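Local coordinates for protein citryl-spermidine/3,4-dihydroxybenzoyl-citryl-spermidine:spermidine ligase (Bacillus anthracis, PDB 3TO3) that catalyses the ATP-dependent condensation of spermidine with citryl-spermidine or its 3,4-dihydroxybenzoyl derivative in the biosynthesis of the siderophore petrobactin, at residues 322-327 against 478-483; 424-429 against 506-511; 434-439 against 458-463. All coordinates share one frame; numbering follows the deposited sequence.

Interaction 1: residues 322-327 against 478-483; sequences PAISNW and PDFTKM
The pyrrolidine ring of Pro478 lies over one face of the Trp327 indole, a CH-pi contact that fixes helix 315-333 against the loop between strand 465-467 and helix 485-488. The contact joins a helix of the IucA/IucC region to a loop of the FhuF-like region, in a synthetase whose IucA/IucC family is grouped with the protein-kinase clan, and it illustrates how an irregular loop can be held to a helix entirely through apolar groups. Pro478 CD does most of the touching: it sits 3.6 Å from the centroid of the five-membered ring of Trp327, only 17° off the ring normal. Pro478 CG follows behind it, 3.6 Å from Trp327 CD2, so that an edge of the proline ring, two carbons long, rests on the indole. The aromatic plane is offered to it because Trp327 CG stands anti to the backbone N (chi1 180°), which swings the ring out from the helix toward the loop. Phe466 also meets the Trp327 ring, edge-to-face.

One turn back along the helix, Ile324 meets Phe480 differently. Its CG1 comes at the rim of the phenyl group, near the ring plane, 3.9 Å from Phe480 CE1, and the two side chains cross at about a right angle. The Phe480 ring also has the carbonyl of its own loop above it, Pro478 O lying 3.3 Å over the plane and displaced toward the rim. Phe496 packs on both Phe480 and Ile324.

The loop turns through a short 3-10 segment, 480-482, and brings selenomethionine Met483 back to the helix. Its extended chain ends against Ala323, with the methyl CE 3.9 Å and the selenium 4.1 Å from Ala323 CB.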
loop_
_atom_site.group_PDB
_atom_site.type_symbol
_atom_site.label_atom_id
_atom_site.label_comp_id
_atom_site.label_asym_id
_atom_site.label_seq_id
_atom_site.Cartn_x
_atom_site.Cartn_y
_atom_site.Cartn_z
ATOM N N PRO B 322 16.712 -23.287 13.659
ATOM C CA PRO B 322 16.909 -24.661 14.151
ATOM C C PRO B 322 18.073 -24.743 15.138
ATOM O O PRO B 322 17.942 -25.421 16.149
ATOM C CB PRO B 322 17.154 -25.462 12.886
ATOM C CG PRO B 322 16.385 -24.647 11.795
ATOM C CD PRO B 322 16.655 -23.222 12.187
ATOM N N ALA B 323 19.127 -23.966 14.940
ATOM C CA ALA B 323 20.285 -24.036 15.864
ATOM C C ALA B 323 20.017 -23.406 17.206
ATOM O O ALA B 323 20.537 -23.865 18.225
ATOM C CB ALA B 323 21.528 -23.398 15.236
ATOM N N ILE B 324 19.211 -22.344 17.221
ATOM C CA ILE B 324 18.860 -21.742 18.490
ATOM C C ILE B 324 18.003 -22.730 19.298
ATOM O O ILE B 324 18.192 -22.882 20.515
ATOM C CB ILE B 324 18.151 -20.391 18.312
ATOM C CG1 ILE B 324 19.140 -19.340 17.806
ATOM C CG2 ILE B 324 17.526 -19.921 19.635
ATOM C CD1 ILE B 324 18.492 -17.968 17.528
ATOM N N SER B 325 17.102 -23.451 18.634
ATOM C CA SER B 325 16.224 -24.344 19.392
ATOM C C SER B 325 17.000 -25.547 19.947
ATOM O O SER B 325 16.762 -25.956 21.076
ATOM C CB SER B 325 14.986 -24.761 18.593
ATOM O OG SER B 325 14.103 -23.673 18.446
ATOM N N ASN B 326 17.935 -26.090 19.166
ATOM C CA ASN B 326 18.781 -27.187 19.639
ATOM C C ASN B 326 19.606 -26.741 20.846
ATOM O O ASN B 326 19.687 -27.442 21.857
ATOM C CB ASN B 326 19.678 -27.711 18.510
ATOM C CG ASN B 326 20.710 -28.740 18.987
ATOM O OD1 ASN B 326 21.917 -28.552 18.810
ATOM N ND2 ASN B 326 20.234 -29.836 19.590
ATOM N N TRP B 327 20.199 -25.557 20.736
ATOM C CA TRP B 327 20.930 -24.950 21.842
ATOM C C TRP B 327 20.091 -24.783 23.126
ATOM O O TRP B 327 20.544 -25.145 24.218
ATOM C CB TRP B 327 21.419 -23.582 21.411
ATOM C CG TRP B 327 22.179 -22.836 22.454
ATOM C CD1 TRP B 327 23.184 -23.328 23.236
ATOM C CD2 TRP B 327 22.067 -21.441 22.776
ATOM N NE1 TRP B 327 23.684 -22.335 24.044
ATOM C CE2 TRP B 327 23.018 -21.168 23.779
ATOM C CE3 TRP B 327 21.254 -20.402 22.320
ATOM C CZ2 TRP B 327 23.176 -19.900 24.330
ATOM C CZ3 TRP B 327 21.414 -19.152 22.872
ATOM C CH2 TRP B 327 22.371 -18.912 23.862
ATOM N N PRO B 478 26.122 -20.957 20.369
ATOM C CA PRO B 478 26.196 -21.167 18.924
ATOM C C PRO B 478 26.923 -19.997 18.281
ATOM O O PRO B 478 26.767 -18.852 18.738
ATOM C CB PRO B 478 24.728 -21.203 18.486
ATOM C CG PRO B 478 23.924 -20.981 19.701
ATOM C CD PRO B 478 24.807 -20.460 20.773
ATOM N N ASP B 479 27.694 -20.274 17.231
ATOM C CA ASP B 479 28.498 -19.227 16.636
ATOM C C ASP B 479 27.745 -18.749 15.416
ATOM O O ASP B 479 27.886 -19.321 14.327
ATOM C CB ASP B 479 29.801 -19.865 16.170
ATOM C CG ASP B 479 30.646 -18.931 15.344
ATOM O OD1 ASP B 479 30.323 -17.720 15.320
ATOM O OD2 ASP B 479 31.640 -19.399 14.737
ATOM N N PHE B 480 27.093 -17.595 15.565
ATOM C CA PHE B 480 26.108 -17.138 14.580
ATOM C C PHE B 480 26.782 -16.647 13.300
ATOM O O PHE B 480 26.218 -16.713 12.207
ATOM C CB PHE B 480 25.226 -16.053 15.182
ATOM C CG PHE B 480 24.504 -16.493 16.430
ATOM C CD1 PHE B 480 23.379 -17.310 16.350
ATOM C CD2 PHE B 480 24.951 -16.106 17.687
ATOM C CE1 PHE B 480 22.702 -17.724 17.520
ATOM C CE2 PHE B 480 24.285 -16.523 18.848
ATOM C CZ PHE B 480 23.161 -17.332 18.763
ATOM N N THR B 481 28.009 -16.177 13.456
ATOM C CA THR B 481 28.766 -15.597 12.375
ATOM C C THR B 481 28.952 -16.572 11.225
ATOM O O THR B 481 29.132 -16.163 10.076
ATOM C CB THR B 481 30.102 -15.120 12.921
ATOM O OG1 THR B 481 29.867 -13.923 13.682
ATOM C CG2 THR B 481 31.081 -14.845 11.812
ATOM N N LYS B 482 28.890 -17.862 11.532
ATOM C CA LYS B 482 29.004 -18.890 10.502
ATOM C C LYS B 482 27.705 -19.221 9.732
ATOM O O LYS B 482 27.757 -19.865 8.677
ATOM C CB LYS B 482 29.635 -20.156 11.098
ATOM C CG LYS B 482 31.154 -20.028 11.215
ATOM C CD LYS B 482 31.841 -21.332 11.525
ATOM C CE LYS B 482 33.336 -21.112 11.689
ATOM N NZ LYS B 482 34.070 -20.953 10.403
HETATM N N MSE B 483 26.560 -18.814 10.291
HETATM C CA MSE B 483 25.211 -19.134 9.780
HETATM C C MSE B 483 24.605 -18.291 8.646
HETATM O O MSE B 483 23.784 -18.777 7.859
HETATM C CB MSE B 483 24.235 -19.125 10.942
HETATM C CG MSE B 483 24.817 -19.812 12.138
HETATM SE SE MSE B 483 23.441 -20.220 13.415
HETATM C CE MSE B 483 24.588 -20.982 14.828
#

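Interaction 2: residues 424-429 against 506-511; sequences PVIHLV and EMVLDA
Val508 meets Ile426 and Val429 with different methyl groups, and apolar packing of this kind carries the whole contact. CG1 of Val508 faces Ile426 CG1 at 4.2 Å, while CG2 of Val508 touches Val429 CG2 at 3.9 Å, methyl to methyl. In Val508 the first of these branches is anti to the backbone N (chi1 172°) and the second anti to the carbonyl carbon, a setting that spreads the two methyls across Ile426 and Val429, three residues apart on the facing helix. The helices come close here, Ile426 CA and Val508 CA being 7.0 Å apart.

This is a helix-helix contact between helix 410-432 and helix 502-528, both within the FhuF-like sequence range, and all three touching residues are buried. Helix 502-528 supplies further packing through Leu512 on Ile426 and Leu504 on Val429, while Leu562 reaches Val508 from a loop.

Hydrogen bonding across the interface is absent; it runs along each helix instead. In 424-429 the bond from Val429 N to Val425 O measures 3.2 Å. In 506-511 a wider pi-type turn spans 507-511, and the bond from Ala511 N to Met507 O is weak. Polar side chains find partners away from the valine contact: His427 uses ND1 toward His546 and NE2 toward Asp335, and Glu506 forms a salt bridge with Arg500.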
loop_
_atom_site.group_PDB
_atom_site.type_symbol
_atom_site.label_atom_id
_atom_site.label_comp_id
_atom_site.label_asym_id
_atom_site.label_seq_id
_atom_site.Cartn_x
_atom_site.Cartn_y
_atom_site.Cartn_z
ATOM N N PRO B 424 10.506 -19.916 36.235
ATOM C CA PRO B 424 11.468 -20.588 35.353
ATOM C C PRO B 424 12.053 -19.640 34.324
ATOM O O PRO B 424 13.197 -19.811 33.945
ATOM C CB PRO B 424 10.639 -21.676 34.665
ATOM C CG PRO B 424 9.436 -21.849 35.547
ATOM C CD PRO B 424 9.152 -20.474 36.080
ATOM N N VAL B 425 11.282 -18.661 33.869
ATOM C CA VAL B 425 11.841 -17.663 32.985
ATOM C C VAL B 425 12.961 -16.907 33.692
ATOM O O VAL B 425 14.026 -16.701 33.115
ATOM C CB VAL B 425 10.781 -16.644 32.505
ATOM C CG1 VAL B 425 11.434 -15.621 31.613
ATOM C CG2 VAL B 425 9.624 -17.342 31.771
ATOM N N ILE B 426 12.728 -16.501 34.941
ATOM C CA ILE B 426 13.727 -15.731 35.697
ATOM C C ILE B 426 14.926 -16.624 36.018
ATOM O O ILE B 426 16.088 -16.193 35.955
ATOM C CB ILE B 426 13.111 -15.123 36.997
ATOM C CG1 ILE B 426 12.024 -14.121 36.623
ATOM C CG2 ILE B 426 14.156 -14.427 37.838
ATOM C CD1 ILE B 426 11.254 -13.547 37.806
ATOM N N HIS B 427 14.632 -17.884 36.351
ATOM C CA HIS B 427 15.686 -18.857 36.550
ATOM C C HIS B 427 16.633 -18.973 35.345
ATOM O O HIS B 427 17.846 -19.002 35.519
ATOM C CB HIS B 427 15.107 -20.219 36.885
ATOM C CG HIS B 427 16.142 -21.221 37.262
ATOM N ND1 HIS B 427 16.602 -21.360 38.555
ATOM C CD2 HIS B 427 16.817 -22.129 36.518
ATOM C CE1 HIS B 427 17.521 -22.317 38.592
ATOM N NE2 HIS B 427 17.662 -22.803 37.372
ATOM N N LEU B 428 16.066 -19.064 34.137
ATOM C CA LEU B 428 16.824 -19.084 32.889
ATOM C C LEU B 428 17.753 -17.881 32.791
ATOM O O LEU B 428 18.910 -18.006 32.387
ATOM C CB LEU B 428 15.867 -19.058 31.692
ATOM C CG LEU B 428 15.374 -20.413 31.211
ATOM C CD1 LEU B 428 14.350 -20.280 30.105
ATOM C CD2 LEU B 428 16.578 -21.237 30.736
ATOM N N VAL B 429 17.239 -16.705 33.138
ATOM C CA VAL B 429 18.041 -15.492 33.102
ATOM C C VAL B 429 19.218 -15.571 34.073
ATOM O O VAL B 429 20.367 -15.332 33.694
ATOM C CB VAL B 429 17.195 -14.239 33.428
ATOM C CG1 VAL B 429 18.090 -13.072 33.851
ATOM C CG2 VAL B 429 16.323 -13.874 32.232
ATOM N N GLU B 506 16.420 -5.670 32.071
ATOM C CA GLU B 506 15.328 -5.093 31.306
ATOM C C GLU B 506 14.367 -6.131 30.712
ATOM O O GLU B 506 13.164 -5.895 30.683
ATOM C CB GLU B 506 15.847 -4.126 30.262
ATOM C CG GLU B 506 16.534 -2.917 30.882
ATOM C CD GLU B 506 17.533 -2.258 29.922
ATOM O OE1 GLU B 506 17.740 -2.784 28.793
ATOM O OE2 GLU B 506 18.111 -1.217 30.299
HETATM N N MSE B 507 14.862 -7.284 30.268
HETATM C CA MSE B 507 13.959 -8.295 29.720
HETATM C C MSE B 507 12.992 -8.824 30.785
HETATM O O MSE B 507 11.831 -9.152 30.498
HETATM C CB MSE B 507 14.713 -9.455 29.075
HETATM C CG MSE B 507 13.816 -10.383 28.236
HETATM SE SE MSE B 507 13.272 -9.566 26.525
HETATM C CE MSE B 507 14.892 -9.992 25.488
ATOM N N VAL B 508 13.464 -8.915 32.019
ATOM C CA VAL B 508 12.579 -9.315 33.090
ATOM C C VAL B 508 11.536 -8.217 33.496
ATOM O O VAL B 508 10.317 -8.470 33.539
ATOM C CB VAL B 508 13.369 -9.840 34.303
ATOM C CG1 VAL B 508 12.435 -10.058 35.482
ATOM C CG2 VAL B 508 14.121 -11.168 33.933
ATOM N N LEU B 509 12.022 -7.013 33.792
ATOM C CA LEU B 509 11.168 -5.953 34.293
ATOM C C LEU B 509 10.206 -5.509 33.202
ATOM O O LEU B 509 8.999 -5.414 33.437
ATOM C CB LEU B 509 11.980 -4.750 34.807
ATOM C CG LEU B 509 12.867 -5.089 36.002
ATOM C CD1 LEU B 509 13.526 -3.800 36.522
ATOM C CD2 LEU B 509 12.085 -5.816 37.108
ATOM N N ASP B 510 10.762 -5.242 32.024
ATOM C CA ASP B 510 10.041 -4.670 30.895
ATOM C C ASP B 510 9.197 -5.681 30.125
ATOM O O ASP B 510 8.039 -5.455 29.849
ATOM C CB ASP B 510 11.059 -4.033 29.941
ATOM C CG ASP B 510 10.526 -2.812 29.229
ATOM O OD1 ASP B 510 9.752 -2.062 29.836
ATOM O OD2 ASP B 510 10.906 -2.580 28.062
ATOM N N ALA B 511 9.762 -6.811 29.770
ATOM C CA ALA B 511 9.006 -7.709 28.926
ATOM C C ALA B 511 8.087 -8.615 29.766
ATOM O O ALA B 511 6.863 -8.608 29.601
ATOM C CB ALA B 511 9.901 -8.488 28.008
#

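Interaction 3: residues 434-439 against 458-463; sequences IALESH and KDFHEG. With ATP (adenosine-5'-triphosphate), chain E.
Glu437 reaches across to Gly463 with a fully stretched side chain: CG is anti to the backbone N (chi1 -153°), and the extended chain beyond it brings OE2 to 3.4 Å from Gly463 CA. The carboxylate thus lies against bare backbone, where a glycine permits the approach. Leu436, the preceding residue, turns instead to the Phe460 ring, which it meets obliquely, with CD2 4.1 Å from Phe460 CD1. Behind that ring stands helix 315-333, through Ser325 and Leu328.

On the nucleotide side, segment 458-463 contributes two acids, Asp459 and Glu462. Asp459 has left-handed backbone angles (phi 56°, psi 68°); Phe460 follows with helix-like ones. Asp459 OD1 forms salt bridges with Lys299 and Arg371, while OD2 lies 3.6 Å from Lys458 NZ in another. Glu462, poorly ordered, takes the crowded position between its backbone N and carbonyl carbon, and its OE2 comes to 2.7 Å from ATP O2B.

Asp459 completes the magnesium site with Gln441 and Asn442. Asp459-Phe460-His461, with a left-handed Asp next to the metal, probably corresponds to the Asp-Phe-Gly segment of the protein kinases, with His in place of the Gly.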
loop_
_atom_site.group_PDB
_atom_site.type_symbol
_atom_site.label_atom_id
_atom_site.label_comp_id
_atom_site.label_asym_id
_atom_site.label_seq_id
_atom_site.Cartn_x
_atom_site.Cartn_y
_atom_site.Cartn_z
ATOM N N ILE B 434 20.294 -16.244 29.948
ATOM C CA ILE B 434 19.551 -16.273 28.707
ATOM C C ILE B 434 18.181 -15.618 28.911
ATOM O O ILE B 434 17.390 -16.080 29.723
ATOM C CB ILE B 434 19.324 -17.713 28.273
ATOM C CG1 ILE B 434 20.652 -18.371 27.914
ATOM C CG2 ILE B 434 18.388 -17.782 27.097
ATOM C CD1 ILE B 434 20.489 -19.787 27.451
ATOM N N ALA B 435 17.885 -14.543 28.185
ATOM C CA ALA B 435 16.566 -13.943 28.333
ATOM C C ALA B 435 15.733 -14.206 27.086
ATOM O O ALA B 435 16.008 -13.683 26.011
ATOM C CB ALA B 435 16.678 -12.488 28.607
ATOM N N LEU B 436 14.737 -15.066 27.235
ATOM C CA LEU B 436 13.773 -15.316 26.188
ATOM C C LEU B 436 12.875 -14.114 26.208
ATOM O O LEU B 436 12.689 -13.504 27.265
ATOM C CB LEU B 436 12.981 -16.583 26.501
ATOM C CG LEU B 436 13.928 -17.784 26.654
ATOM C CD1 LEU B 436 13.188 -19.029 27.067
ATOM C CD2 LEU B 436 14.682 -18.001 25.350
ATOM N N GLU B 437 12.306 -13.776 25.058
ATOM C CA GLU B 437 11.384 -12.671 25.030
ATOM C C GLU B 437 10.110 -13.247 25.649
ATOM O O GLU B 437 9.476 -14.168 25.155
ATOM C CB GLU B 437 11.128 -12.264 23.596
ATOM C CG GLU B 437 10.738 -10.821 23.399
ATOM C CD GLU B 437 10.251 -10.554 21.970
ATOM O OE1 GLU B 437 9.816 -9.414 21.698
ATOM O OE2 GLU B 437 10.296 -11.487 21.126
ATOM N N SER B 438 9.792 -12.654 26.775
ATOM C CA SER B 438 8.823 -13.085 27.769
ATOM C C SER B 438 7.448 -12.421 27.700
ATOM O O SER B 438 6.747 -12.372 28.709
ATOM C CB SER B 438 9.420 -13.161 29.176
ATOM O OG SER B 438 10.420 -12.165 29.372
ATOM N N HIS B 439 7.122 -11.789 26.579
ATOM C CA HIS B 439 5.829 -11.117 26.493
ATOM C C HIS B 439 4.707 -12.172 26.512
ATOM O O HIS B 439 4.963 -13.384 26.544
ATOM C CB HIS B 439 5.717 -10.283 25.214
ATOM C CG HIS B 439 6.747 -9.192 25.074
ATOM N ND1 HIS B 439 7.648 -9.154 24.031
ATOM C CD2 HIS B 439 6.973 -8.069 25.800
ATOM C CE1 HIS B 439 8.401 -8.070 24.131
ATOM N NE2 HIS B 439 8.008 -7.389 25.191
ATOM N N LYS B 458 7.665 -20.225 23.330
ATOM C CA LYS B 458 7.815 -20.285 21.880
ATOM C C LYS B 458 8.358 -18.960 21.365
ATOM O O LYS B 458 8.522 -18.020 22.152
ATOM C CB LYS B 458 6.489 -20.633 21.194
ATOM C CG LYS B 458 5.294 -19.707 21.533
ATOM C CD LYS B 458 4.066 -20.194 20.729
ATOM C CE LYS B 458 2.854 -19.229 20.812
ATOM N NZ LYS B 458 3.116 -17.924 20.110
ATOM N N ASP B 459 8.582 -18.905 20.046
ATOM C CA ASP B 459 9.179 -17.771 19.341
ATOM C C ASP B 459 10.550 -17.329 19.865
ATOM O O ASP B 459 10.670 -16.263 20.474
ATOM C CB ASP B 459 8.210 -16.581 19.294
ATOM C CG ASP B 459 7.088 -16.783 18.287
ATOM O OD1 ASP B 459 7.344 -17.349 17.200
ATOM O OD2 ASP B 459 5.938 -16.391 18.587
ATOM N N PHE B 460 11.552 -18.185 19.677
ATOM C CA PHE B 460 12.984 -17.929 19.961
ATOM C C PHE B 460 13.780 -17.206 18.869
ATOM O O PHE B 460 14.697 -16.438 19.144
ATOM C CB PHE B 460 13.669 -19.259 20.305
ATOM C CG PHE B 460 12.838 -20.105 21.213
ATOM C CD1 PHE B 460 12.325 -19.557 22.377
ATOM C CD2 PHE B 460 12.491 -21.405 20.868
ATOM C CE1 PHE B 460 11.534 -20.327 23.225
ATOM C CE2 PHE B 460 11.683 -22.168 21.698
ATOM C CZ PHE B 460 11.202 -21.634 22.874
ATOM N N HIS B 461 13.443 -17.485 17.622
ATOM C CA HIS B 461 14.328 -17.133 16.554
ATOM C C HIS B 461 14.581 -15.620 16.469
ATOM O O HIS B 461 15.697 -15.193 16.162
ATOM C CB HIS B 461 13.811 -17.708 15.235
ATOM C CG HIS B 461 12.604 -17.009 14.713
ATOM N ND1 HIS B 461 11.332 -17.271 15.181
ATOM C CD2 HIS B 461 12.471 -16.038 13.781
ATOM C CE1 HIS B 461 10.465 -16.499 14.552
ATOM N NE2 HIS B 461 11.132 -15.736 13.700
ATOM N N GLU B 462 13.537 -14.819 16.633
ATOM C CA GLU B 462 13.696 -13.356 16.642
ATOM C C GLU B 462 14.082 -12.689 17.970
ATOM O O GLU B 462 14.955 -11.821 17.993
ATOM C CB GLU B 462 12.443 -12.684 16.076
ATOM C CG GLU B 462 11.137 -13.178 16.710
ATOM C CD GLU B 462 9.900 -12.699 15.959
ATOM O OE1 GLU B 462 10.056 -11.967 14.948
ATOM O OE2 GLU B 462 8.772 -13.056 16.387
ATOM N N GLY B 463 13.427 -13.097 19.058
ATOM C CA GLY B 463 13.444 -12.347 20.307
ATOM C C GLY B 463 14.595 -12.457 21.307
ATOM O O GLY B 463 14.993 -11.474 21.946
HETATM P PB ATP E . 4.793 -14.033 15.824
HETATM O O1B ATP E . 4.305 -14.300 14.422
HETATM O O2B ATP E . 6.228 -13.576 15.780
HETATM O O3B ATP E . 4.638 -15.336 16.692
HETATM P PA ATP E . 3.826 -11.497 15.966
HETATM O O1A ATP E . 4.108 -11.518 14.477
HETATM O O2A ATP E . 4.788 -10.597 16.734
HETATM O O3A ATP E . 3.926 -12.942 16.531
HETATM O "O5'" ATP E . 2.355 -10.976 16.149
HETATM C "C5'" ATP E . 1.585 -11.388 17.215
HETATM C "C4'" ATP E . 0.443 -10.596 17.525
HETATM O "O4'" ATP E . 0.019 -10.859 18.906
HETATM C "C3'" ATP E . 0.775 -9.154 17.464
HETATM O "O3'" ATP E . -0.023 -8.526 16.537
HETATM C "C2'" ATP E . 0.514 -8.647 18.823
HETATM O "O2'" ATP E . -0.001 -7.384 18.783
HETATM C "C1'" ATP E . -0.480 -9.631 19.341
HETATM N N9 ATP E . -0.701 -9.603 20.762
HETATM C C8 ATP E . -1.917 -9.530 21.333
HETATM N N7 ATP E . -1.748 -9.530 22.662
HETATM C C5 ATP E . -0.428 -9.611 22.946
HETATM C C6 ATP E . 0.296 -9.651 24.147
HETATM N N6 ATP E . -0.406 -9.597 25.399
HETATM N N1 ATP E . 1.645 -9.738 24.099
HETATM C C2 ATP E . 2.287 -9.785 22.913
HETATM N N3 ATP E . 1.617 -9.745 21.739
HETATM C C4 ATP E . 0.260 -9.659 21.723
#

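In the fold
Interaction 3 is the middle member of the set, for it touches both others and alone reaches the ATP. Its centre lies about 10 Å from that of interaction 2 and about 14 Å from that of interaction 1, whereas the centres of interactions 1 and 2 are about 21 Å apart and the two do not meet. On one side, Phe460 CD2 packs 3.7 Å from Ser325 OG, with Ile324 close by; on the other, Met507 CG lies 3.5 Å from Leu436 O. Interaction 1 does not touch the nucleotide: the Ile324 side chain is about 13 Å from ATP and about 8 Å from that of Glu462. Along the chain, interaction 3 is nested within the loops closed by both others.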